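Local coordinates for protein cellulose hydrolase (Bacillus licheniformis, PDB 4YZT) that hydrolyses internal beta-1,4-glucosidic bonds of cellulose as a tri-modular family 5 endoglucanase and binds cellotetraose, at residues Val55-Phe60 and Thr101-Glu106; Gln350-Gln355 and Ile393-Leu398; Ala464-Val469 and Phe517-Trp522. All coordinates share one frame; numbering follows the deposited sequence. Where two conformers were deposited one is given.

Interaction 1: Val55-Phe60 and Thr101-Glu106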
loop_
_atom_site.group_PDB
_atom_site.type_symbol
_atom_site.label_atom_id
_atom_site.label_comp_id
_atom_site.label_asym_id
_atom_site.label_seq_id
_atom_site.Cartn_x
_atom_site.Cartn_y
_atom_site.Cartn_z
ATOM N N VAL A 55 -17.567 8.273 2.968
ATOM C CA VAL A 55 -16.766 9.135 2.108
ATOM C C VAL A 55 -17.526 10.411 1.769
ATOM O O VAL A 55 -18.732 10.390 1.511
ATOM C CB VAL A 55 -16.328 8.399 0.806
ATOM C CG1 VAL A 55 -17.540 7.925 0.010
ATOM C CG2 VAL A 55 -15.419 9.297 -0.043
ATOM N N ARG A 56 -16.818 11.536 1.824
ATOM C CA ARG A 56 -17.372 12.812 1.407
ATOM C C ARG A 56 -17.178 12.978 -0.093
ATOM O O ARG A 56 -16.187 12.504 -0.641
ATOM C CB ARG A 56 -16.704 13.965 2.159
ATOM C CG ARG A 56 -16.564 13.725 3.648
ATOM C CD ARG A 56 -17.790 14.185 4.410
ATOM N NE ARG A 56 -18.186 15.539 4.031
ATOM C CZ ARG A 56 -17.512 16.637 4.370
ATOM N NH1 ARG A 56 -16.395 16.546 5.089
ATOM N NH2 ARG A 56 -17.949 17.830 3.982
ATOM N N GLU A 57 -18.122 13.642 -0.752
ATOM C CA GLU A 57 -18.009 13.868 -2.189
ATOM C C GLU A 57 -16.665 14.517 -2.561
ATOM O O GLU A 57 -16.058 14.152 -3.567
ATOM C CB GLU A 57 -19.174 14.731 -2.697
ATOM C CG GLU A 57 -19.231 14.851 -4.215
ATOM C CD GLU A 57 -20.336 15.780 -4.700
ATOM O OE1 GLU A 57 -21.221 16.149 -3.899
ATOM O OE2 GLU A 57 -20.317 16.143 -5.890
ATOM N N HIS A 58 -16.175 15.440 -1.732
ATOM C CA HIS A 58 -15.000 16.217 -2.110
ATOM C C HIS A 58 -13.723 15.386 -2.107
ATOM O O HIS A 58 -12.712 15.792 -2.679
ATOM C CB HIS A 58 -14.832 17.452 -1.205
ATOM C CG HIS A 58 -14.517 17.138 0.225
ATOM N ND1 HIS A 58 -15.330 17.531 1.263
ATOM C CD2 HIS A 58 -13.466 16.496 0.792
ATOM C CE1 HIS A 58 -14.804 17.131 2.409
ATOM N NE2 HIS A 58 -13.678 16.494 2.150
ATOM N N THR A 59 -13.769 14.205 -1.500
ATOM C CA THR A 59 -12.620 13.317 -1.546
ATOM C C THR A 59 -12.334 12.919 -2.998
ATOM O O THR A 59 -11.169 12.798 -3.396
ATOM C CB THR A 59 -12.845 12.086 -0.646
ATOM O OG1 THR A 59 -12.898 12.526 0.721
ATOM C CG2 THR A 59 -11.727 11.075 -0.799
ATOM N N PHE A 60 -13.379 12.760 -3.812
ATOM C CA PHE A 60 -13.158 12.416 -5.216
ATOM C C PHE A 60 -12.560 13.583 -6.000
ATOM O O PHE A 60 -11.773 13.378 -6.928
ATOM C CB PHE A 60 -14.457 11.916 -5.853
ATOM C CG PHE A 60 -14.862 10.558 -5.348
ATOM C CD1 PHE A 60 -14.203 9.429 -5.793
ATOM C CD2 PHE A 60 -15.857 10.419 -4.378
ATOM C CE1 PHE A 60 -14.525 8.160 -5.308
ATOM C CE2 PHE A 60 -16.197 9.147 -3.891
ATOM C CZ PHE A 60 -15.533 8.020 -4.362
ATOM N N THR A 101 -20.694 5.770 -6.480
ATOM C CA THR A 101 -20.201 5.406 -7.804
ATOM C C THR A 101 -20.406 6.573 -8.778
ATOM O O THR A 101 -19.519 6.875 -9.581
ATOM C CB THR A 101 -20.888 4.132 -8.355
ATOM O OG1 THR A 101 -20.655 3.039 -7.462
ATOM C CG2 THR A 101 -20.298 3.757 -9.700
ATOM N N ASP A 102 -21.558 7.233 -8.698
ATOM C CA ASP A 102 -21.856 8.366 -9.586
ATOM C C ASP A 102 -20.891 9.532 -9.359
ATOM O O ASP A 102 -20.421 10.149 -10.315
ATOM C CB ASP A 102 -23.297 8.848 -9.394
ATOM C CG ASP A 102 -24.304 8.026 -10.190
ATOM O OD1 ASP A 102 -23.891 7.273 -11.099
ATOM O OD2 ASP A 102 -25.515 8.141 -9.908
ATOM N N TRP A 103 -20.590 9.822 -8.096
ATOM C CA TRP A 103 -19.610 10.859 -7.771
ATOM C C TRP A 103 -18.284 10.643 -8.496
ATOM O O TRP A 103 -17.694 11.591 -9.040
ATOM C CB TRP A 103 -19.378 10.920 -6.251
ATOM C CG TRP A 103 -20.474 11.615 -5.501
ATOM C CD1 TRP A 103 -21.438 12.445 -6.017
ATOM C CD2 TRP A 103 -20.724 11.540 -4.090
ATOM N NE1 TRP A 103 -22.264 12.899 -5.008
ATOM C CE2 TRP A 103 -21.853 12.346 -3.819
ATOM C CE3 TRP A 103 -20.106 10.867 -3.035
ATOM C CZ2 TRP A 103 -22.370 12.495 -2.531
ATOM C CZ3 TRP A 103 -20.616 11.016 -1.766
ATOM C CH2 TRP A 103 -21.736 11.822 -1.521
ATOM N N ALA A 104 -17.816 9.394 -8.514
ATOM C CA ALA A 104 -16.560 9.083 -9.174
ATOM C C ALA A 104 -16.733 9.229 -10.684
ATOM O O ALA A 104 -15.900 9.838 -11.364
ATOM C CB ALA A 104 -16.097 7.669 -8.812
ATOM N N LEU A 105 -17.821 8.674 -11.213
ATOM C CA LEU A 105 -18.015 8.712 -12.661
ATOM C C LEU A 105 -18.163 10.138 -13.174
ATOM O O LEU A 105 -17.706 10.470 -14.276
ATOM C CB LEU A 105 -19.244 7.898 -13.066
ATOM C CG LEU A 105 -19.094 6.384 -12.992
ATOM C CD1 LEU A 105 -20.467 5.738 -13.176
ATOM C CD2 LEU A 105 -18.131 5.907 -14.068
ATOM N N GLU A 106 -18.801 10.999 -12.395
ATOM C CA GLU A 106 -19.020 12.367 -12.838
ATOM C C GLU A 106 -17.718 13.170 -12.852
ATOM O O GLU A 106 -17.655 14.257 -13.422
ATOM C CB GLU A 106 -20.075 13.040 -11.961
ATOM C CG GLU A 106 -21.453 12.441 -12.183
ATOM C CD GLU A 106 -22.468 12.858 -11.145
ATOM O OE1 GLU A 106 -22.127 13.675 -10.262
ATOM O OE2 GLU A 106 -23.614 12.370 -11.228
HETATM O O HOH W 1 -22.553 15.680 -7.686
#
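Glu57 lays its aliphatic stem and carboxylate over one face of the Trp103 indole. The methylene CG of Glu57 sits almost exactly on the normal of the five-membered ring, 3.5 Å from the Trp103 ring centroid, a CH-pi contact. Because CG is anti to the backbone N (chi1 -172°) and the chain runs on extended, the carboxylate slides along the ring instead of turning from it: its plane is 6° from that of the indole, with Glu57 CD 3.5 Å from Trp103 NE1. At the rim of the same indole, near its plane, lie Val55 O, 3.8 Å from Trp103 CZ3, and Phe60 CE2. The Phe60 side chain crosses that of Trp103 at about a right angle; Phe60 CD2 meets Trp103 CB at 4.0 Å, while CE1 of Phe60 is 3.9 Å from CB of Ala104. Val100, a turn earlier on helix 91-105, also touches Phe60. The contact thus joins helix 57-66 and helix 91-105, successive outer helices of the TIM barrel. Glu57 OE2 has a salt bridge to Arg107 and takes a water bond of 2.9 Å; a link from that water to Glu106 is doubtful, since this side chain has a second conformer. One glutamate thus serves both as apolar cover for an indole and, through its carboxylate, as an ionic partner of Arg107.

Interaction 2: Gln350-Gln355 and Ile393-Leu398. With EDO (1,2-ethanediol), chain C.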
loop_
_atom_site.group_PDB
_atom_site.type_symbol
_atom_site.label_atom_id
_atom_site.label_comp_id
_atom_site.label_asym_id
_atom_site.label_seq_id
_atom_site.Cartn_x
_atom_site.Cartn_y
_atom_site.Cartn_z
ATOM N N GLN A 350 28.232 16.779 16.354
ATOM C CA GLN A 350 29.192 16.107 15.486
ATOM C C GLN A 350 29.963 17.115 14.631
ATOM O O GLN A 350 29.499 18.238 14.411
ATOM C CB GLN A 350 28.499 15.074 14.590
ATOM C CG GLN A 350 27.855 15.643 13.336
ATOM C CD GLN A 350 27.475 14.562 12.312
ATOM O OE1 GLN A 350 26.613 13.711 12.560
ATOM N NE2 GLN A 350 28.117 14.603 11.150
ATOM N N SER A 351 31.152 16.731 14.177
ATOM C CA SER A 351 31.880 17.566 13.230
ATOM C C SER A 351 31.157 17.509 11.883
ATOM O O SER A 351 30.642 16.454 11.489
ATOM C CB SER A 351 33.338 17.112 13.090
ATOM O OG SER A 351 33.403 15.799 12.556
ATOM N N ILE A 352 31.088 18.631 11.179
ATOM C CA ILE A 352 30.349 18.633 9.922
ATOM C C ILE A 352 31.293 18.651 8.723
ATOM O O ILE A 352 32.252 19.420 8.685
ATOM C CB ILE A 352 29.382 19.822 9.847
ATOM C CG1 ILE A 352 28.388 19.748 11.008
ATOM C CG2 ILE A 352 28.641 19.833 8.520
ATOM C CD1 ILE A 352 27.529 20.978 11.151
ATOM N N SER A 353 31.020 17.782 7.753
ATOM C CA SER A 353 31.825 17.715 6.541
ATOM C C SER A 353 30.903 17.721 5.344
ATOM O O SER A 353 29.680 17.657 5.501
ATOM C CB SER A 353 32.710 16.466 6.535
ATOM O OG SER A 353 31.921 15.287 6.552
ATOM N N ASP A 354 31.479 17.800 4.148
ATOM C CA ASP A 354 30.673 17.772 2.934
ATOM C C ASP A 354 29.852 16.488 2.898
ATOM O O ASP A 354 30.293 15.440 3.376
ATOM C CB ASP A 354 31.551 17.891 1.690
ATOM C CG ASP A 354 32.286 19.217 1.618
ATOM O OD1 ASP A 354 31.912 20.150 2.358
ATOM O OD2 ASP A 354 33.243 19.325 0.825
ATOM N N GLN A 355 28.645 16.589 2.344
ATOM C CA GLN A 355 27.711 15.476 2.302
ATOM C C GLN A 355 27.426 15.047 0.873
ATOM O O GLN A 355 27.052 15.870 0.047
ATOM C CB GLN A 355 26.397 15.858 2.979
ATOM C CG GLN A 355 25.338 14.789 2.876
ATOM C CD GLN A 355 25.724 13.541 3.639
ATOM O OE1 GLN A 355 26.327 13.622 4.719
ATOM N NE2 GLN A 355 25.392 12.376 3.082
ATOM N N ILE A 393 26.927 18.388 -1.153
ATOM C CA ILE A 393 26.474 19.544 -0.392
ATOM C C ILE A 393 27.614 19.974 0.524
ATOM O O ILE A 393 28.051 19.190 1.365
ATOM C CB ILE A 393 25.219 19.235 0.453
ATOM C CG1 ILE A 393 24.177 18.456 -0.363
ATOM C CG2 ILE A 393 24.633 20.517 1.033
ATOM C CD1 ILE A 393 23.436 19.294 -1.373
ATOM N N LYS A 394 28.098 21.204 0.359
ATOM C CA LYS A 394 29.249 21.687 1.126
ATOM C C LYS A 394 28.935 21.859 2.609
ATOM O O LYS A 394 27.816 22.200 2.986
ATOM C CB LYS A 394 29.768 23.008 0.548
ATOM C CG LYS A 394 30.228 22.898 -0.898
ATOM C CD LYS A 394 31.108 21.669 -1.100
ATOM C CE LYS A 394 31.357 21.409 -2.575
ATOM N NZ LYS A 394 32.008 20.092 -2.844
ATOM N N ALA A 395 29.944 21.603 3.438
ATOM C CA ALA A 395 29.812 21.631 4.893
ATOM C C ALA A 395 29.294 22.976 5.400
ATOM O O ALA A 395 28.442 23.033 6.279
ATOM C CB ALA A 395 31.150 21.309 5.541
ATOM N N SER A 396 29.806 24.057 4.829
ATOM C CA SER A 396 29.369 25.386 5.214
ATOM C C SER A 396 27.883 25.595 4.944
ATOM O O SER A 396 27.193 26.236 5.738
ATOM C CB SER A 396 30.205 26.435 4.484
ATOM O OG SER A 396 30.448 26.021 3.153
ATOM N N CYS A 397 27.384 25.048 3.838
ATOM C CA CYS A 397 25.957 25.131 3.549
ATOM C C CYS A 397 25.152 24.311 4.557
ATOM O O CYS A 397 24.163 24.796 5.102
ATOM C CB CYS A 397 25.657 24.666 2.117
ATOM S SG CYS A 397 23.886 24.533 1.728
ATOM N N LEU A 398 25.578 23.076 4.816
ATOM C CA LEU A 398 24.913 22.232 5.812
ATOM C C LEU A 398 24.802 22.909 7.173
ATOM O O LEU A 398 23.779 22.795 7.848
ATOM C CB LEU A 398 25.653 20.907 5.989
ATOM C CG LEU A 398 25.399 19.790 4.991
ATOM C CD1 LEU A 398 26.329 18.639 5.314
ATOM C CD2 LEU A 398 23.942 19.342 5.060
HETATM C C1 EDO C . 25.045 20.218 14.970
HETATM O O1 EDO C . 25.094 20.126 16.399
HETATM C C2 EDO C . 26.278 19.536 14.387
HETATM O O2 EDO C . 27.457 20.134 14.945
#
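A helix N-terminus packed beside an antiparallel strand pair forms this contact in the carbohydrate-binding X2 module: the loop entering strand 355-360 meets the residues that leave strand 390-393 for helix 395-401. Gln355 and Ile393 are a hydrogen-bonded antiparallel pair. Gln355 N gives a nearly straight bond to Ile393 O (2.8 Å, 171°), and Ile393 N returns one to Gln355 O. One residue earlier, Asp354 carries the polar part of the join. With its CG beside the backbone N (chi1 -64°), the carboxylate reaches the first turn of the helix, and Ala395 N donates to Asp354 OD1 at 2.7 Å, meeting that oxygen nearly along its C-O bond direction. The negative charge there would probably interact favourably with the helix dipole. Asp354 OD2 lies 3.7 Å from Lys394 CD and makes only a long salt bridge of 3.9 Å with Lys394 NZ, whose stronger partners are Ser392 and Thr383. Beside this polar join the packing is mostly apolar. Leu398 CD1 touches both Gln355 CB (3.6 Å) and Ser353 O (3.5 Å), while CG2 of Ile352 touches CB of Leu398 and CB of Ala395; Leu344 of strand 338-347 backs Leu398. At the far end of the loop a 1,2-ethanediol, probably from the crystallisation liquor, donates to Gln350 O. With Lys394 at the N-cap position, the arrangement is that of a strand-to-helix junction in which a side chain from the neighbouring strand's approach binds a backbone N-H of the first helical turn.

Interaction 3: Ala464-Val469 and Phe517-Trp522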
loop_
_atom_site.group_PDB
_atom_site.type_symbol
_atom_site.label_atom_id
_atom_site.label_comp_id
_atom_site.label_asym_id
_atom_site.label_seq_id
_atom_site.Cartn_x
_atom_site.Cartn_y
_atom_site.Cartn_z
ATOM N N ALA A 464 12.314 2.010 13.651
ATOM C CA ALA A 464 12.525 1.210 12.448
ATOM C C ALA A 464 11.931 -0.195 12.578
ATOM O O ALA A 464 11.089 -0.609 11.770
ATOM C CB ALA A 464 14.002 1.124 12.147
ATOM N N THR A 465 12.381 -0.929 13.599
ATOM C CA THR A 465 11.845 -2.256 13.876
ATOM C C THR A 465 12.135 -2.628 15.340
ATOM O O THR A 465 12.767 -1.865 16.068
ATOM C CB THR A 465 12.432 -3.320 12.905
ATOM O OG1 THR A 465 11.796 -4.590 13.132
ATOM C CG2 THR A 465 13.922 -3.470 13.102
ATOM N N VAL A 466 11.652 -3.782 15.779
ATOM C CA VAL A 466 11.865 -4.218 17.153
ATOM C C VAL A 466 12.161 -5.721 17.162
ATOM O O VAL A 466 11.531 -6.458 16.415
ATOM C CB VAL A 466 10.622 -3.959 18.052
ATOM C CG1 VAL A 466 10.971 -4.199 19.530
ATOM C CG2 VAL A 466 10.068 -2.560 17.848
ATOM N N LYS A 467 13.100 -6.171 17.998
ATOM C CA LYS A 467 13.264 -7.607 18.241
ATOM C C LYS A 467 13.086 -7.885 19.732
ATOM O O LYS A 467 13.272 -6.988 20.576
ATOM C CB LYS A 467 14.622 -8.121 17.751
ATOM C CG LYS A 467 15.834 -7.447 18.402
ATOM C CD LYS A 467 17.126 -8.218 18.133
ATOM C CE LYS A 467 18.359 -7.446 18.608
ATOM N NZ LYS A 467 19.624 -8.176 18.280
ATOM N N GLY A 468 12.719 -9.123 20.049
ATOM C CA GLY A 468 12.486 -9.522 21.423
ATOM C C GLY A 468 13.051 -10.899 21.679
ATOM O O GLY A 468 12.816 -11.824 20.904
ATOM N N VAL A 469 13.789 -11.024 22.780
ATOM C CA VAL A 469 14.577 -12.210 23.089
ATOM C C VAL A 469 14.307 -12.653 24.527
ATOM O O VAL A 469 14.169 -11.812 25.416
ATOM C CB VAL A 469 16.083 -11.913 22.884
ATOM C CG1 VAL A 469 16.945 -12.959 23.511
ATOM C CG2 VAL A 469 16.407 -11.751 21.396
ATOM N N PHE A 517 13.799 -6.376 24.926
ATOM C CA PHE A 517 13.362 -5.863 23.633
ATOM C C PHE A 517 14.302 -4.779 23.144
ATOM O O PHE A 517 14.688 -3.894 23.908
ATOM C CB PHE A 517 11.936 -5.322 23.713
ATOM C CG PHE A 517 10.918 -6.384 23.977
ATOM C CD1 PHE A 517 10.261 -6.997 22.929
ATOM C CD2 PHE A 517 10.638 -6.783 25.278
ATOM C CE1 PHE A 517 9.331 -8.011 23.178
ATOM C CE2 PHE A 517 9.712 -7.773 25.535
ATOM C CZ PHE A 517 9.061 -8.392 24.482
ATOM N N THR A 518 14.687 -4.871 21.879
ATOM C CA THR A 518 15.553 -3.869 21.280
ATOM C C THR A 518 14.776 -3.080 20.238
ATOM O O THR A 518 14.396 -3.621 19.188
ATOM C CB THR A 518 16.804 -4.502 20.635
ATOM O OG1 THR A 518 17.540 -5.258 21.613
ATOM C CG2 THR A 518 17.708 -3.421 20.047
ATOM N N PHE A 519 14.530 -1.808 20.541
ATOM C CA PHE A 519 13.850 -0.913 19.615
ATOM C C PHE A 519 14.890 -0.277 18.700
ATOM O O PHE A 519 15.585 0.652 19.105
ATOM C CB PHE A 519 13.046 0.156 20.372
ATOM C CG PHE A 519 11.848 -0.395 21.090
ATOM C CD1 PHE A 519 11.987 -0.995 22.330
ATOM C CD2 PHE A 519 10.587 -0.331 20.514
ATOM C CE1 PHE A 519 10.888 -1.528 22.992
ATOM C CE2 PHE A 519 9.486 -0.851 21.163
ATOM C CZ PHE A 519 9.638 -1.456 22.414
ATOM N N GLU A 520 15.009 -0.797 17.474
ATOM C CA GLU A 520 16.010 -0.302 16.536
ATOM C C GLU A 520 15.447 0.912 15.812
ATOM O O GLU A 520 14.312 0.905 15.327
ATOM C CB GLU A 520 16.433 -1.397 15.547
ATOM C CG GLU A 520 17.040 -2.621 16.203
ATOM C CD GLU A 520 17.487 -3.699 15.215
ATOM O OE1 GLU A 520 17.343 -3.522 13.982
ATOM O OE2 GLU A 520 17.991 -4.739 15.685
ATOM N N LEU A 521 16.250 1.968 15.766
ATOM C CA LEU A 521 15.814 3.256 15.262
ATOM C C LEU A 521 16.506 3.655 13.964
ATOM O O LEU A 521 17.492 3.042 13.554
ATOM C CB LEU A 521 16.064 4.333 16.328
ATOM C CG LEU A 521 15.445 4.008 17.685
ATOM C CD1 LEU A 521 16.023 4.887 18.804
ATOM C CD2 LEU A 521 13.941 4.183 17.604
ATOM N N TRP A 522 15.974 4.698 13.334
ATOM C CA TRP A 522 16.694 5.467 12.319
ATOM C C TRP A 522 17.296 6.685 13.024
ATOM O O TRP A 522 16.596 7.340 13.777
ATOM C CB TRP A 522 15.758 5.916 11.196
ATOM C CG TRP A 522 15.036 4.798 10.448
ATOM C CD1 TRP A 522 13.685 4.585 10.388
ATOM C CD2 TRP A 522 15.639 3.777 9.638
ATOM N NE1 TRP A 522 13.415 3.486 9.594
ATOM C CE2 TRP A 522 14.597 2.977 9.127
ATOM C CE3 TRP A 522 16.961 3.461 9.300
ATOM C CZ2 TRP A 522 14.837 1.879 8.302
ATOM C CZ3 TRP A 522 17.197 2.368 8.481
ATOM C CH2 TRP A 522 16.138 1.592 7.992
#
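The indole of Trp522, which also touches Asn278 and Glu279 of the barrel module, carries the methyl of Ala464 on one face: CB of Ala464 lies 3.7 Å from the centroid of the Trp522 five-membered ring, displaced toward the rim and nearest to NE1. A second flat group, the ring of Phe519, has Val466 CG1, swung anti to the backbone N (chi1 -170°), brought over the centre of one face, 4.0 Å from its centroid. The two side chains lie side by side, and the other methyl, CG2 of Val466, reaches Phe519 CD2 at 3.5 Å. Phe517 receives CG1 of Val466 at its edge, near the ring plane, while Gly468 CA approaches its CD1 obliquely at 3.7 Å. A CB at Gly468 would collide with this ring, so glycine lets the aromatic lie close to the strand. These groups belong to two antiparallel strands of a small mixed sheet, in which strand 462-470 is outermost and strand 515-522 lies between it and strand 527-535. Thr518 and Lys467 exchange two backbone bonds, whereas at the other end the register is broken by a classic beta bulge: Ala464 N and Thr465 N both donate to Glu520 O, at 2.8 and 3.2 Å. Replacing Trp522 with an alanine would probably deprive the Ala464 methyl of its aromatic cover and open a gap at the bulged end of the pair. Phe517 and Phe519 also touch Leu503 of strand 500-503. On the face bearing Thr465, Lys467, Thr518 and Glu520, the lysine runs extended past Thr518, its CE 3.8 Å from Thr518 OG1. Glu520 OE1 meets the methyl CG2 of Thr465, and Glu520 OE2 is hydrogen-bonded to the hydroxyl of Tyr487.

How the interactions relate
From the N terminus, the chain meets interaction 1 first, where 55-60 and 101-106 close a loop of 40 residues within the TIM barrel by pairing two helices on its outside. Interaction 2 follows, closing 37 residues, over half of them strand, in the X2 module. Interaction 3 comes last and spans 47 residues between two neighbouring strands of the C-terminal sheet. The three are in series: none nests within or crosses another. Interactions 1 and 3 lie on opposite sides of the chain's centre, their centres 42 Å apart, while 2 and 3 come within about 12 Å at their nearest atoms without touching. Each ties together its own part of the tri-modular chain.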